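Local coordinates for protein P450 epoxidase (Sorangium cellulosum, PDB 1Q5D) that is a bacterial cytochrome P450, a mainly helical haem protein that holds protoporphyrin IX containing iron and a second ligand, EPB, in its pockets, at residues 23-28 / 395-400; 46-51 / 72-77; 311-314 / 319-322. All coordinates share one frame; numbering follows the deposited sequence.

In the fold
All three contacts lie away from the centre of a cytochrome P450 fold, and contact 3 is the most peripheral. Contact 1 joins the turn before helix 29-38 to strand 396-397, far apart in sequence, by apolar and CH-pi packing. Contacts 2 and 3 are neighbours, their centres about 13 Å apart: contact 2 includes one strand of the five-stranded sheet, and contact 3 is a separate hairpin beside it. Contact 2 ties the start of strand 49-52 to the loop before helix 77-82 through a water and an arginine beside an indole, whereas contact 3 is mostly exposed and held by direct hydrogen bonds. W50 touches S319 and I320, so contacts 2 and 3 meet; contact 1 touches neither.

Contact 1. Residues 23-28 / 395-400; sequences GYAEDP and PVFGYH
E26 lies over one face of the F397 ring, a backbone CH-pi contact through which the turn ahead of helix 29-38 meets strand 396-397 of a small antiparallel sheet in the P450 fold. The CA atom of E26 stands 3.8 Å from the centroid of the F397 ring, only 16° off its normal, and A25 O lies over the same face, nearer the rim. With CG of F397 beside its own backbone N (chi1 -73°), the ring is laid flat against this turn.

The apolar part is carried by short aliphatic groups. A25 CB points at the strand and reaches F397 CB at 3.9 Å, with G398 O at 4.0 Å from the same A25 CB. The extended side chain of E26 crosses F397 at about a right angle: E26 CB approaches F397 CD2 at 3.7 Å, and E26 CG follows along the CD2-CE2 side. Beyond it the carboxylate is turned 39° from the ring plane. F265 of helix 257-272 and I406 of strand 406-412 also touch F397.

No hydrogen bond joins the two segments directly; polar bonds run round the contact instead. R302 bridges them, its guanidinium bonding G398 O and H400 O while its carbonyl takes the hydroxyl of Y24; R404 NE binds A25 O. Within the turn, D27 N donates to G23 O at 3.1 Å. The turn also closes on itself through rings, with P28 CB 3.4 Å above the plane of the Y24 ring, over its centre.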
loop_
_atom_site.group_PDB
_atom_site.type_symbol
_atom_site.label_atom_id
_atom_site.label_comp_id
_atom_site.label_asym_id
_atom_site.label_seq_id
_atom_site.Cartn_x
_atom_site.Cartn_y
_atom_site.Cartn_z
ATOM N N GLY A 23 -13.963 -15.934 0.630
ATOM C CA GLY A 23 -14.822 -15.015 1.343
ATOM C C GLY A 23 -14.152 -14.031 2.289
ATOM O O GLY A 23 -14.750 -12.998 2.601
ATOM N N TYR A 24 -12.934 -14.338 2.755
ATOM C CA TYR A 24 -12.285 -13.511 3.768
ATOM C C TYR A 24 -11.959 -12.128 3.222
ATOM O O TYR A 24 -12.326 -11.122 3.823
ATOM C CB TYR A 24 -11.031 -14.180 4.347
ATOM C CG TYR A 24 -10.236 -13.326 5.326
ATOM C CD1 TYR A 24 -10.406 -13.465 6.708
ATOM C CD2 TYR A 24 -9.302 -12.398 4.875
ATOM C CE1 TYR A 24 -9.673 -12.698 7.601
ATOM C CE2 TYR A 24 -8.567 -11.633 5.751
ATOM C CZ TYR A 24 -8.749 -11.779 7.113
ATOM O OH TYR A 24 -8.013 -11.006 7.982
ATOM N N ALA A 25 -11.283 -12.081 2.081
ATOM C CA ALA A 25 -10.992 -10.791 1.430
ATOM C C ALA A 25 -12.262 -9.945 1.267
ATOM O O ALA A 25 -12.276 -8.768 1.619
ATOM C CB ALA A 25 -10.313 -10.999 0.096
ATOM N N GLU A 26 -13.324 -10.550 0.734
ATOM C CA GLU A 26 -14.594 -9.848 0.546
ATOM C C GLU A 26 -15.156 -9.233 1.833
ATOM O O GLU A 26 -15.708 -8.126 1.814
ATOM C CB GLU A 26 -15.652 -10.767 -0.083
ATOM C CG GLU A 26 -17.001 -10.091 -0.306
ATOM C CD GLU A 26 -18.046 -11.024 -0.904
ATOM O OE1 GLU A 26 -17.983 -12.257 -0.655
ATOM O OE2 GLU A 26 -18.939 -10.527 -1.626
ATOM N N ASP A 27 -15.022 -9.944 2.942
ATOM C CA ASP A 27 -15.568 -9.467 4.209
ATOM C C ASP A 27 -14.935 -10.205 5.386
ATOM O O ASP A 27 -15.459 -11.213 5.869
ATOM C CB ASP A 27 -17.089 -9.642 4.220
ATOM C CG ASP A 27 -17.732 -9.078 5.468
ATOM O OD1 ASP A 27 -17.055 -8.335 6.225
ATOM O OD2 ASP A 27 -18.919 -9.336 5.775
ATOM N N PRO A 28 -13.779 -9.723 5.821
ATOM C CA PRO A 28 -13.043 -10.361 6.906
ATOM C C PRO A 28 -13.543 -9.955 8.279
ATOM O O PRO A 28 -13.034 -10.450 9.284
ATOM C CB PRO A 28 -11.629 -9.816 6.713
ATOM C CG PRO A 28 -11.854 -8.455 6.155
ATOM C CD PRO A 28 -13.061 -8.552 5.272
ATOM N N PRO A 395 -18.302 -7.402 -6.723
ATOM C CA PRO A 395 -16.879 -7.385 -7.065
ATOM C C PRO A 395 -16.243 -8.746 -6.817
ATOM O O PRO A 395 -16.657 -9.479 -5.923
ATOM C CB PRO A 395 -16.289 -6.346 -6.104
ATOM C CG PRO A 395 -17.302 -6.195 -5.016
ATOM C CD PRO A 395 -18.638 -6.441 -5.657
ATOM N N VAL A 396 -15.244 -9.079 -7.615
ATOM C CA VAL A 396 -14.500 -10.324 -7.420
ATOM C C VAL A 396 -13.185 -10.053 -6.668
ATOM O O VAL A 396 -12.435 -9.135 -7.023
ATOM C CB VAL A 396 -14.231 -11.008 -8.790
ATOM C CG1 VAL A 396 -13.338 -12.252 -8.642
ATOM C CG2 VAL A 396 -15.566 -11.348 -9.483
ATOM N N PHE A 397 -12.917 -10.849 -5.631
ATOM C CA PHE A 397 -11.709 -10.699 -4.821
ATOM C C PHE A 397 -10.753 -11.866 -5.093
ATOM O O PHE A 397 -11.196 -12.940 -5.527
ATOM C CB PHE A 397 -12.067 -10.629 -3.330
ATOM C CG PHE A 397 -12.702 -9.313 -2.912
ATOM C CD1 PHE A 397 -11.922 -8.277 -2.425
ATOM C CD2 PHE A 397 -14.064 -9.119 -3.022
ATOM C CE1 PHE A 397 -12.495 -7.058 -2.060
ATOM C CE2 PHE A 397 -14.648 -7.907 -2.654
ATOM C CZ PHE A 397 -13.864 -6.880 -2.171
ATOM N N GLY A 398 -9.460 -11.668 -4.830
ATOM C CA GLY A 398 -8.472 -12.722 -5.033
ATOM C C GLY A 398 -7.774 -13.153 -3.761
ATOM O O GLY A 398 -8.332 -13.015 -2.667
ATOM N N TYR A 399 -6.546 -13.646 -3.899
ATOM C CA TYR A 399 -5.780 -14.209 -2.783
ATOM C C TYR A 399 -4.358 -13.639 -2.696
ATOM O O TYR A 399 -3.411 -14.358 -2.354
ATOM C CB TYR A 399 -5.690 -15.739 -2.919
ATOM C CG TYR A 399 -7.020 -16.441 -2.899
ATOM C CD1 TYR A 399 -7.605 -16.911 -4.076
ATOM C CD2 TYR A 399 -7.695 -16.638 -1.712
ATOM C CE1 TYR A 399 -8.832 -17.549 -4.056
ATOM C CE2 TYR A 399 -8.922 -17.272 -1.683
ATOM C CZ TYR A 399 -9.476 -17.733 -2.846
ATOM O OH TYR A 399 -10.694 -18.363 -2.788
ATOM N N HIS A 400 -4.192 -12.368 -3.036
ATOM C CA HIS A 400 -2.910 -11.680 -2.850
ATOM C C HIS A 400 -2.460 -11.825 -1.389
ATOM O O HIS A 400 -3.267 -11.664 -0.471
ATOM C CB HIS A 400 -3.061 -10.192 -3.225
ATOM C CG HIS A 400 -1.767 -9.449 -3.307
ATOM N ND1 HIS A 400 -0.975 -9.218 -2.206
ATOM C CD2 HIS A 400 -1.129 -8.879 -4.358
ATOM C CE1 HIS A 400 0.095 -8.536 -2.571
ATOM N NE2 HIS A 400 0.031 -8.327 -3.873
#

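Contact 2. Residues 46-51 / 72-77; sequences EGRSWV and EEWESS
A single water is gripped by R48, W74 and E75 and bridges the two segments. W74 NE1 donates to it at 2.9 Å, the water oxygen lying in the plane of the indole at its edge. R48 O and E75 OE1, each 2.7 Å from the water oxygen, are placed to accept its protons, although further acceptors nearby compete for them.

The R48 side chain runs out to the indole. The R48 and W74 side chains cross at about a right angle; the guanidinium and indole planes are inclined by 42°, and W74 CZ2 sits 3.6 Å above the guanidinium plane, offset toward its rim. R48 NH1 is 3.7 Å from W74 CH2, an oblique approach. The chain leaves beside the backbone N and then bends at chi2 (140°) and chi3, which swings NH2 round toward S76. There R48 NH2 and S76 OG, near the guanidinium plane, are modelled at an unusually short and doubtful 2.4 Å. A long, weak ion pair reaches from the same NH2 to E79.

R48 and S49 both face W44 in a G1 beta bulge; R48 has a positive phi (52°), and its carbonyl O faces the water. On the other segment, W74 to S77 form a type I turn that runs into helix 77-82, and F308 and M325 pack on W74. The contact thus joins the bulged start of strand 49-52 to this turn: the water ties W74 NE1 to the R48 carbonyl, while E75, its OE1 6.2 Å from R48 NE, would probably help balance the arginine's charge without a direct salt bridge.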
loop_
_atom_site.group_PDB
_atom_site.type_symbol
_atom_site.label_atom_id
_atom_site.label_comp_id
_atom_site.label_asym_id
_atom_site.label_seq_id
_atom_site.Cartn_x
_atom_site.Cartn_y
_atom_site.Cartn_z
ATOM N N GLU A 46 0.095 -21.086 10.526
ATOM C CA GLU A 46 0.640 -21.062 9.169
ATOM C C GLU A 46 1.485 -19.820 8.911
ATOM O O GLU A 46 2.442 -19.853 8.129
ATOM C CB GLU A 46 -0.464 -21.178 8.129
ATOM C CG GLU A 46 0.059 -21.153 6.700
ATOM C CD GLU A 46 -1.015 -21.431 5.679
ATOM O OE1 GLU A 46 -2.207 -21.451 6.062
ATOM O OE2 GLU A 46 -0.665 -21.606 4.476
ATOM N N GLY A 47 1.143 -18.726 9.581
ATOM C CA GLY A 47 1.910 -17.507 9.446
ATOM C C GLY A 47 3.187 -17.545 10.260
ATOM O O GLY A 47 4.061 -16.710 10.081
ATOM N N ARG A 48 3.297 -18.516 11.169
ATOM C CA ARG A 48 4.466 -18.609 12.045
ATOM C C ARG A 48 4.743 -17.289 12.755
ATOM O O ARG A 48 5.883 -16.826 12.800
ATOM C CB ARG A 48 5.729 -19.023 11.276
ATOM C CG ARG A 48 5.673 -20.369 10.554
ATOM C CD ARG A 48 6.350 -20.340 9.189
ATOM N NE ARG A 48 7.790 -20.148 9.296
ATOM C CZ ARG A 48 8.553 -19.572 8.375
ATOM N NH1 ARG A 48 8.037 -19.094 7.254
ATOM N NH2 ARG A 48 9.849 -19.467 8.580
ATOM N N SER A 49 3.713 -16.665 13.302
ATOM C CA SER A 49 3.939 -15.406 13.998
ATOM C C SER A 49 2.786 -15.084 14.927
ATOM O O SER A 49 1.696 -15.620 14.779
ATOM C CB SER A 49 4.120 -14.267 12.992
ATOM O OG SER A 49 2.890 -13.958 12.384
ATOM N N TRP A 50 3.044 -14.215 15.895
ATOM C CA TRP A 50 1.991 -13.697 16.754
ATOM C C TRP A 50 1.150 -12.672 15.999
ATOM O O TRP A 50 1.652 -12.036 15.073
ATOM C CB TRP A 50 2.626 -13.042 17.968
ATOM C CG TRP A 50 3.352 -14.014 18.839
ATOM C CD1 TRP A 50 4.706 -14.248 18.875
ATOM C CD2 TRP A 50 2.767 -14.888 19.804
ATOM N NE1 TRP A 50 4.989 -15.209 19.816
ATOM C CE2 TRP A 50 3.815 -15.624 20.395
ATOM C CE3 TRP A 50 1.455 -15.112 20.248
ATOM C CZ2 TRP A 50 3.594 -16.564 21.406
ATOM C CZ3 TRP A 50 1.238 -16.069 21.243
ATOM C CH2 TRP A 50 2.306 -16.771 21.810
ATOM N N VAL A 51 -0.105 -12.493 16.419
ATOM C CA VAL A 51 -1.047 -11.574 15.766
ATOM C C VAL A 51 -1.697 -10.692 16.829
ATOM O O VAL A 51 -2.316 -11.201 17.778
ATOM C CB VAL A 51 -2.150 -12.335 15.008
ATOM C CG1 VAL A 51 -3.200 -11.381 14.443
ATOM C CG2 VAL A 51 -1.550 -13.174 13.868
ATOM N N GLU A 72 16.027 -9.243 9.024
ATOM C CA GLU A 72 17.231 -9.934 9.482
ATOM C C GLU A 72 17.187 -10.228 10.991
ATOM O O GLU A 72 18.019 -10.973 11.512
ATOM C CB GLU A 72 18.496 -9.154 9.081
ATOM C CG GLU A 72 18.700 -9.069 7.565
ATOM C CD GLU A 72 19.990 -8.373 7.151
ATOM O OE1 GLU A 72 20.378 -7.374 7.795
ATOM O OE2 GLU A 72 20.619 -8.822 6.164
ATOM N N GLU A 73 16.204 -9.656 11.680
ATOM C CA GLU A 73 15.967 -9.971 13.088
ATOM C C GLU A 73 15.075 -11.200 13.239
ATOM O O GLU A 73 14.911 -11.730 14.338
ATOM C CB GLU A 73 15.340 -8.779 13.809
ATOM C CG GLU A 73 16.223 -7.545 13.836
ATOM C CD GLU A 73 17.138 -7.505 15.046
ATOM O OE1 GLU A 73 17.727 -6.436 15.302
ATOM O OE2 GLU A 73 17.272 -8.539 15.743
ATOM N N TRP A 74 14.501 -11.652 12.132
ATOM C CA TRP A 74 13.630 -12.828 12.129
ATOM C C TRP A 74 14.392 -14.127 12.391
ATOM O O TRP A 74 15.556 -14.275 12.021
ATOM C CB TRP A 74 12.922 -12.924 10.784
ATOM C CG TRP A 74 11.718 -13.782 10.747
ATOM C CD1 TRP A 74 10.918 -14.148 11.798
ATOM C CD2 TRP A 74 11.146 -14.379 9.582
ATOM N NE1 TRP A 74 9.885 -14.938 11.351
ATOM C CE2 TRP A 74 10.002 -15.094 9.991
ATOM C CE3 TRP A 74 11.487 -14.380 8.219
ATOM C CZ2 TRP A 74 9.200 -15.801 9.096
ATOM C CZ3 TRP A 74 10.692 -15.087 7.335
ATOM C CH2 TRP A 74 9.564 -15.793 7.780
ATOM N N GLU A 75 13.717 -15.073 13.021
ATOM C CA GLU A 75 14.291 -16.382 13.269
ATOM C C GLU A 75 14.477 -17.160 11.959
ATOM O O GLU A 75 15.307 -18.067 11.883
ATOM C CB GLU A 75 13.402 -17.160 14.235
ATOM C CG GLU A 75 11.930 -17.188 13.854
ATOM C CD GLU A 75 11.089 -17.967 14.845
ATOM O OE1 GLU A 75 9.843 -17.945 14.725
ATOM O OE2 GLU A 75 11.674 -18.605 15.750
ATOM N N SER A 76 13.704 -16.801 10.928
ATOM C CA SER A 76 13.821 -17.455 9.620
ATOM C C SER A 76 14.530 -16.563 8.608
ATOM O O SER A 76 14.318 -16.684 7.400
ATOM C CB SER A 76 12.449 -17.840 9.079
ATOM O OG SER A 76 11.904 -18.931 9.791
ATOM N N SER A 77 15.370 -15.669 9.105
ATOM C CA SER A 77 16.102 -14.754 8.246
ATOM C C SER A 77 16.866 -15.440 7.104
ATOM O O SER A 77 16.807 -14.989 5.961
ATOM C CB SER A 77 17.070 -13.917 9.075
ATOM O OG SER A 77 17.932 -13.207 8.214
HETATM O O HOH W 1 8.326 -16.023 13.514
#

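Contact 3. Residues 311-314 / 319-322; sequences QDLE and SIKK
L313 and I320 form the hydrogen-bonded pair of two antiparallel segments whose directions differ by 171°. L313 N donates to I320 O at 2.9 Å, and I320 N returns a bond to L313 O at 2.8 Å, more bent at the hydrogen (138°) although it meets the carbonyl almost head-on. I320 O takes a second, weaker approach from the CA-H of D312, with 3.4 Å between D312 CA and I320 O.

Beyond this pair the backbone pairing gives way to a side chain. D312 CG lies beside its own N (chi1 -72°), which turns the carboxylate across to the other segment, and OD2 accepts from K322 N at 2.8 Å. K321 packs its CB and CD against the same carboxylate; its charged NZ stays short of contact, yet the nearby positive charge would probably favour the ionised aspartate. K321 N itself bonds E324. The aliphatic part of K322 lies along Q311, with K322 CB 3.7 Å from Q311 CA, while its NZ turns away to the carbonyl of R310.

At the other end the non-hydrogen-bonded pair E314 and S319 share the opposite face from L313 and I320. E314 bends at chi2, bringing OE1 to the hydroxyl of S319, which donates in a very short bond of 2.5 Å between S319 OG and E314 OE1. L313 also lies against R66. This is a beta hairpin, a small two-stranded sheet that along the chain comes between strands 304-309 and 325-329, themselves neighbours in the larger sheet, as is familiar in cytochromes P450.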
loop_
_atom_site.group_PDB
_atom_site.type_symbol
_atom_site.label_atom_id
_atom_site.label_comp_id
_atom_site.label_asym_id
_atom_site.label_seq_id
_atom_site.Cartn_x
_atom_site.Cartn_y
_atom_site.Cartn_z
ATOM N N GLN A 311 14.255 -9.221 21.357
ATOM C CA GLN A 311 14.613 -9.828 22.632
ATOM C C GLN A 311 13.391 -10.560 23.173
ATOM O O GLN A 311 12.273 -10.322 22.720
ATOM C CB GLN A 311 15.024 -8.741 23.626
ATOM C CG GLN A 311 13.835 -7.939 24.131
ATOM C CD GLN A 311 14.222 -6.771 25.008
ATOM O OE1 GLN A 311 15.258 -6.142 24.793
ATOM N NE2 GLN A 311 13.382 -6.470 25.996
ATOM N N ASP A 312 13.597 -11.450 24.139
ATOM C CA ASP A 312 12.475 -12.085 24.832
ATOM C C ASP A 312 11.660 -11.028 25.567
ATOM O O ASP A 312 12.225 -10.091 26.133
ATOM C CB ASP A 312 12.978 -13.111 25.846
ATOM C CG ASP A 312 13.538 -14.356 25.197
ATOM O OD1 ASP A 312 14.035 -15.222 25.945
ATOM O OD2 ASP A 312 13.533 -14.571 23.962
ATOM N N LEU A 313 10.338 -11.169 25.553
ATOM C CA LEU A 313 9.467 -10.256 26.292
ATOM C C LEU A 313 8.075 -10.839 26.470
ATOM O O LEU A 313 7.688 -11.753 25.748
ATOM C CB LEU A 313 9.384 -8.882 25.612
ATOM C CG LEU A 313 8.757 -8.765 24.217
ATOM C CD1 LEU A 313 8.442 -7.305 23.900
ATOM C CD2 LEU A 313 9.676 -9.337 23.153
ATOM N N GLU A 314 7.343 -10.317 27.452
ATOM C CA GLU A 314 5.943 -10.673 27.664
ATOM C C GLU A 314 5.069 -9.551 27.125
ATOM O O GLU A 314 5.328 -8.374 27.387
ATOM C CB GLU A 314 5.651 -10.899 29.156
ATOM C CG GLU A 314 5.411 -12.358 29.533
ATOM C CD GLU A 314 6.689 -13.184 29.507
ATOM O OE1 GLU A 314 6.602 -14.425 29.446
ATOM O OE2 GLU A 314 7.786 -12.593 29.547
ATOM N N SER A 319 4.274 -15.009 25.912
ATOM C CA SER A 319 5.719 -15.059 26.069
ATOM C C SER A 319 6.379 -15.079 24.703
ATOM O O SER A 319 6.565 -16.144 24.104
ATOM C CB SER A 319 6.124 -16.296 26.870
ATOM O OG SER A 319 5.518 -16.266 28.151
ATOM N N ILE A 320 6.726 -13.895 24.213
ATOM C CA ILE A 320 7.305 -13.757 22.885
ATOM C C ILE A 320 8.818 -13.872 22.946
ATOM O O ILE A 320 9.471 -13.196 23.740
ATOM C CB ILE A 320 6.879 -12.405 22.253
ATOM C CG1 ILE A 320 5.353 -12.292 22.240
ATOM C CG2 ILE A 320 7.455 -12.268 20.850
ATOM C CD1 ILE A 320 4.819 -10.946 21.783
ATOM N N LYS A 321 9.378 -14.719 22.093
ATOM C CA LYS A 321 10.815 -14.929 22.086
ATOM C C LYS A 321 11.547 -14.055 21.065
ATOM O O LYS A 321 10.964 -13.599 20.077
ATOM C CB LYS A 321 11.146 -16.412 21.875
ATOM C CG LYS A 321 10.430 -17.360 22.837
ATOM C CD LYS A 321 10.694 -17.006 24.307
ATOM C CE LYS A 321 10.066 -18.036 25.254
ATOM N NZ LYS A 321 9.695 -17.444 26.575
ATOM N N LYS A 322 12.831 -13.828 21.316
ATOM C CA LYS A 322 13.679 -13.061 20.411
ATOM C C LYS A 322 13.624 -13.588 18.983
ATOM O O LYS A 322 13.761 -14.784 18.755
ATOM C CB LYS A 322 15.124 -13.091 20.905
ATOM C CG LYS A 322 16.102 -12.376 20.000
ATOM C CD LYS A 322 17.451 -12.226 20.668
ATOM C CE LYS A 322 18.497 -11.795 19.654
ATOM N NZ LYS A 322 18.318 -10.367 19.310
#